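PDB 4TKO: EmrA from Aquifex aeolicus, which probably acts as the periplasmic adaptor of a multidrug efflux pump built around an inner-membrane transporter of the major facilitator superfamily. Local coordinates for residues 70-81 against 192-203. Numbering follows the deposited sequence.
Sequences LLEKKKALEIKI and LKKELSSLEEEI
Lys-74 NZ and Glu-200 OE1 make the one charged pairing between residues 70-81 and 192-203, a long salt bridge at 3.9 Å. The lysine chain starts off opposite its own amide nitrogen (chi1 171°) and stays extended, carrying its ammonium along one flank of the apolar seam to the glutamate. No hydrogen bond joins the two segments, so leucine and isoleucine side chains do most of the holding.

Leu-199, buried, sits in the middle and divides its two methyls between neighbouring residues. CD2 lies against the backbone of Lys-74, while CD1 rests on the aliphatic part of Lys-73, 3.6 Å from its CE. The bend of Lys-73 at chi3 (-45°) turns the end of that chain across Leu-199, nearly perpendicular to it. Towards Ile-203, Leu-70 packs its CB 4.1 Å from Ile-203 CG1, and its CD2 meets Glu-202 CB.

In the other direction along the seam, Leu-77 and Leu-196 lie alongside each other, pointing opposite ways, and meet through their CD1 methyls. Leu-196 CD1 also meets Glu-78 CG at 3.5 Å, so this methyl bridges two successive residues. Farther on, Leu-192 CD1 lies 3.7 Å from Lys-80 CD and also reaches Ile-81 CG2, and Ile-81 CD1 meets Lys-193 CE at 4.1 Å.

Pairing Leu-70 with Ile-203 and Ile-81 with Leu-192 makes the two segments run antiparallel, consistent with a hairpin formed by the two predicted coiled-coil regions of this membrane fusion protein. The contact falls where helical bonding is weak: 70-81 holds the short helix 71-74 and most of helix 76-83, while 192-203 links the end of helix 159-193 to the start of helix 202-218.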
loop_
_atom_site.group_PDB
_atom_site.type_symbol
_atom_site.label_atom_id
_atom_site.label_comp_id
_atom_site.label_asym_id
_atom_site.label_seq_id
_atom_site.Cartn_x
_atom_site.Cartn_y
_atom_site.Cartn_z
ATOM N N LEU A 70 13.831 -5.735 -8.422
ATOM C CA LEU A 70 13.225 -6.665 -7.480
ATOM C C LEU A 70 12.009 -7.322 -8.123
ATOM O O LEU A 70 11.345 -8.156 -7.514
ATOM C CB LEU A 70 12.835 -5.951 -6.181
ATOM C CG LEU A 70 13.721 -6.261 -4.966
ATOM C CD1 LEU A 70 15.186 -5.962 -5.258
ATOM C CD2 LEU A 70 13.247 -5.514 -3.723
ATOM N N LEU A 71 11.713 -6.931 -9.356
ATOM C CA LEU A 71 10.712 -7.630 -10.147
ATOM C C LEU A 71 11.438 -8.557 -11.120
ATOM O O LEU A 71 10.834 -9.430 -11.749
ATOM C CB LEU A 71 9.798 -6.644 -10.882
ATOM C CG LEU A 71 8.722 -5.974 -10.022
ATOM C CD1 LEU A 71 7.687 -5.270 -10.889
ATOM C CD2 LEU A 71 8.044 -6.983 -9.111
ATOM N N GLU A 72 12.748 -8.350 -11.225
ATOM C CA GLU A 72 13.618 -9.202 -12.021
ATOM C C GLU A 72 14.251 -10.253 -11.125
ATOM O O GLU A 72 15.224 -10.912 -11.492
ATOM C CB GLU A 72 14.690 -8.377 -12.734
ATOM C CG GLU A 72 14.174 -7.687 -13.986
ATOM C CD GLU A 72 13.307 -8.607 -14.835
ATOM O OE1 GLU A 72 13.868 -9.406 -15.616
ATOM O OE2 GLU A 72 12.063 -8.538 -14.715
ATOM N N LYS A 73 13.694 -10.383 -9.930
ATOM C CA LYS A 73 14.059 -11.461 -9.033
ATOM C C LYS A 73 12.798 -12.220 -8.692
ATOM O O LYS A 73 12.797 -13.449 -8.622
ATOM C CB LYS A 73 14.733 -10.940 -7.764
ATOM C CG LYS A 73 16.164 -10.494 -7.960
ATOM C CD LYS A 73 16.958 -10.644 -6.669
ATOM C CE LYS A 73 16.173 -10.122 -5.472
ATOM N NZ LYS A 73 16.988 -10.090 -4.216
ATOM N N LYS A 74 11.721 -11.470 -8.487
ATOM C CA LYS A 74 10.435 -12.068 -8.184
ATOM C C LYS A 74 10.056 -13.066 -9.275
ATOM O O LYS A 74 9.733 -14.216 -8.980
ATOM C CB LYS A 74 9.352 -10.999 -8.029
ATOM C CG LYS A 74 7.956 -11.575 -7.930
ATOM C CD LYS A 74 6.907 -10.501 -7.872
ATOM C CE LYS A 74 5.519 -11.077 -8.049
ATOM N NZ LYS A 74 4.461 -10.173 -7.519
ATOM N N LYS A 75 10.121 -12.643 -10.534
ATOM C CA LYS A 75 9.776 -13.540 -11.634
ATOM C C LYS A 75 10.919 -14.505 -11.961
ATOM O O LYS A 75 10.697 -15.556 -12.568
ATOM C CB LYS A 75 9.380 -12.737 -12.877
ATOM C CG LYS A 75 8.184 -11.825 -12.644
ATOM C CD LYS A 75 7.101 -12.535 -11.836
ATOM C CE LYS A 75 6.000 -11.573 -11.400
ATOM N NZ LYS A 75 5.200 -11.061 -12.551
ATOM N N ALA A 76 12.134 -14.149 -11.552
ATOM C CA ALA A 76 13.296 -15.012 -11.756
ATOM C C ALA A 76 13.115 -16.330 -11.015
ATOM O O ALA A 76 13.387 -17.403 -11.561
ATOM C CB ALA A 76 14.571 -14.325 -11.299
ATOM N N LEU A 77 12.653 -16.246 -9.772
ATOM C CA LEU A 77 12.399 -17.450 -8.995
ATOM C C LEU A 77 10.908 -17.647 -8.718
ATOM O O LEU A 77 10.524 -18.192 -7.686
ATOM C CB LEU A 77 13.200 -17.434 -7.689
ATOM C CG LEU A 77 13.131 -16.260 -6.714
ATOM C CD1 LEU A 77 11.790 -16.197 -5.998
ATOM C CD2 LEU A 77 14.269 -16.388 -5.714
ATOM N N GLU A 78 10.074 -17.195 -9.647
ATOM C CA GLU A 78 8.699 -17.671 -9.726
ATOM C C GLU A 78 8.670 -18.697 -10.838
ATOM O O GLU A 78 7.756 -19.516 -10.948
ATOM C CB GLU A 78 7.716 -16.543 -10.004
ATOM C CG GLU A 78 7.257 -15.812 -8.766
ATOM C CD GLU A 78 6.089 -14.890 -9.047
ATOM O OE1 GLU A 78 5.679 -14.787 -10.228
ATOM O OE2 GLU A 78 5.581 -14.276 -8.085
ATOM N N ILE A 79 9.696 -18.616 -11.675
ATOM C CA ILE A 79 9.951 -19.622 -12.680
ATOM C C ILE A 79 10.655 -20.789 -12.001
ATOM O O ILE A 79 10.227 -21.935 -12.120
ATOM C CB ILE A 79 10.809 -19.063 -13.830
ATOM C CG1 ILE A 79 10.118 -17.847 -14.456
ATOM C CG2 ILE A 79 11.064 -20.136 -14.875
ATOM C CD1 ILE A 79 10.878 -17.232 -15.601
ATOM N N LYS A 80 11.718 -20.480 -11.262
ATOM C CA LYS A 80 12.478 -21.494 -10.537
ATOM C C LYS A 80 11.617 -22.333 -9.581
ATOM O O LYS A 80 11.856 -23.532 -9.436
ATOM C CB LYS A 80 13.629 -20.846 -9.759
ATOM C CG LYS A 80 14.087 -21.655 -8.544
ATOM C CD LYS A 80 15.436 -21.185 -8.007
ATOM C CE LYS A 80 16.550 -21.403 -9.032
ATOM N NZ LYS A 80 17.910 -21.083 -8.500
ATOM N N ILE A 81 10.621 -21.728 -8.936
ATOM C CA ILE A 81 9.801 -22.490 -7.993
ATOM C C ILE A 81 8.605 -23.159 -8.662
ATOM O O ILE A 81 7.933 -23.981 -8.043
ATOM C CB ILE A 81 9.276 -21.619 -6.818
ATOM C CG1 ILE A 81 8.153 -20.680 -7.281
ATOM C CG2 ILE A 81 10.425 -20.890 -6.114
ATOM C CD1 ILE A 81 6.748 -21.266 -7.150
ATOM N N LEU A 192 12.443 -22.392 -0.169
ATOM C CA LEU A 192 12.663 -21.408 -1.227
ATOM C C LEU A 192 11.501 -20.422 -1.308
ATOM O O LEU A 192 11.661 -19.306 -1.794
ATOM C CB LEU A 192 12.850 -22.090 -2.585
ATOM C CG LEU A 192 14.243 -21.978 -3.209
ATOM C CD1 LEU A 192 14.198 -22.304 -4.698
ATOM C CD2 LEU A 192 14.839 -20.596 -2.966
ATOM N N LYS A 193 10.334 -20.841 -0.833
ATOM C CA LYS A 193 9.128 -20.020 -0.908
ATOM C C LYS A 193 8.998 -19.012 0.233
ATOM O O LYS A 193 8.247 -18.043 0.125
ATOM C CB LYS A 193 7.891 -20.908 -0.919
ATOM C CG LYS A 193 7.293 -21.159 -2.282
ATOM C CD LYS A 193 5.958 -21.861 -2.106
ATOM C CE LYS A 193 5.269 -22.139 -3.424
ATOM N NZ LYS A 193 3.928 -22.723 -3.170
ATOM N N LYS A 194 9.706 -19.255 1.334
ATOM C CA LYS A 194 9.715 -18.312 2.451
ATOM C C LYS A 194 10.566 -17.107 2.062
ATOM O O LYS A 194 10.722 -16.160 2.836
ATOM C CB LYS A 194 10.242 -18.969 3.740
ATOM C CG LYS A 194 11.751 -19.248 3.765
ATOM C CD LYS A 194 12.151 -20.140 4.949
ATOM C CE LYS A 194 13.051 -21.295 4.492
ATOM N NZ LYS A 194 13.440 -22.245 5.575
ATOM N N GLU A 195 11.108 -17.162 0.848
ATOM C CA GLU A 195 11.923 -16.093 0.291
ATOM C C GLU A 195 11.132 -15.260 -0.713
ATOM O O GLU A 195 11.409 -14.075 -0.894
ATOM C CB GLU A 195 13.172 -16.663 -0.382
ATOM C CG GLU A 195 14.078 -15.612 -1.013
ATOM C CD GLU A 195 15.222 -16.217 -1.809
ATOM O OE1 GLU A 195 14.961 -17.108 -2.648
ATOM O OE2 GLU A 195 16.383 -15.805 -1.591
ATOM N N LEU A 196 10.152 -15.877 -1.366
ATOM C CA LEU A 196 9.320 -15.162 -2.326
ATOM C C LEU A 196 8.427 -14.135 -1.629
ATOM O O LEU A 196 8.184 -13.054 -2.162
ATOM C CB LEU A 196 8.454 -16.130 -3.133
ATOM C CG LEU A 196 7.742 -15.498 -4.333
ATOM C CD1 LEU A 196 8.609 -15.589 -5.588
ATOM C CD2 LEU A 196 6.365 -16.107 -4.570
ATOM N N SER A 197 7.933 -14.476 -0.443
ATOM C CA SER A 197 7.044 -13.575 0.286
ATOM C C SER A 197 7.833 -12.510 1.045
ATOM O O SER A 197 7.267 -11.515 1.490
ATOM C CB SER A 197 6.151 -14.359 1.250
ATOM O OG SER A 197 6.928 -15.050 2.211
ATOM N N SER A 198 9.136 -12.726 1.192
ATOM C CA SER A 198 10.018 -11.726 1.786
ATOM C C SER A 198 10.582 -10.805 0.711
ATOM O O SER A 198 11.337 -9.879 1.001
ATOM C CB SER A 198 11.159 -12.391 2.557
ATOM O OG SER A 198 10.671 -12.990 3.741
ATOM N N LEU A 199 10.208 -11.071 -0.535
ATOM C CA LEU A 199 10.665 -10.266 -1.656
ATOM C C LEU A 199 9.565 -9.311 -2.076
ATOM O O LEU A 199 9.816 -8.145 -2.373
ATOM C CB LEU A 199 11.071 -11.152 -2.827
ATOM C CG LEU A 199 12.010 -10.509 -3.843
ATOM C CD1 LEU A 199 13.398 -10.344 -3.234
ATOM C CD2 LEU A 199 12.055 -11.329 -5.133
ATOM N N GLU A 200 8.339 -9.817 -2.102
ATOM C CA GLU A 200 7.183 -8.980 -2.371
ATOM C C GLU A 200 6.754 -8.282 -1.085
ATOM O O GLU A 200 5.690 -7.672 -1.024
ATOM C CB GLU A 200 6.042 -9.814 -2.952
ATOM C CG GLU A 200 5.765 -11.086 -2.166
ATOM C CD GLU A 200 4.981 -12.119 -2.959
ATOM O OE1 GLU A 200 4.285 -11.738 -3.927
ATOM O OE2 GLU A 200 5.072 -13.318 -2.611
ATOM N N GLU A 201 7.586 -8.404 -0.052
ATOM C CA GLU A 201 7.443 -7.596 1.157
ATOM C C GLU A 201 8.426 -6.436 1.090
ATOM O O GLU A 201 8.211 -5.391 1.698
ATOM C CB GLU A 201 7.679 -8.421 2.428
ATOM C CG GLU A 201 6.407 -8.713 3.234
ATOM C CD GLU A 201 5.780 -7.463 3.855
ATOM O OE1 GLU A 201 6.514 -6.479 4.096
ATOM O OE2 GLU A 201 4.551 -7.468 4.104
ATOM N N GLU A 202 9.509 -6.634 0.348
ATOM C CA GLU A 202 10.444 -5.557 0.061
ATOM C C GLU A 202 9.887 -4.692 -1.066
ATOM O O GLU A 202 10.255 -3.525 -1.207
ATOM C CB GLU A 202 11.824 -6.110 -0.303
ATOM C CG GLU A 202 12.527 -6.807 0.860
ATOM C CD GLU A 202 14.027 -6.972 0.653
ATOM O OE1 GLU A 202 14.581 -6.343 -0.278
ATOM O OE2 GLU A 202 14.648 -7.732 1.429
ATOM N N ILE A 203 8.984 -5.273 -1.850
ATOM C CA ILE A 203 8.288 -4.549 -2.907
ATOM C C ILE A 203 7.121 -3.756 -2.338
ATOM O O ILE A 203 6.823 -2.655 -2.790
ATOM C CB ILE A 203 7.759 -5.500 -3.994
ATOM C CG1 ILE A 203 8.894 -5.911 -4.927
ATOM C CG2 ILE A 203 6.647 -4.838 -4.784
ATOM C CD1 ILE A 203 8.438 -6.756 -6.085
#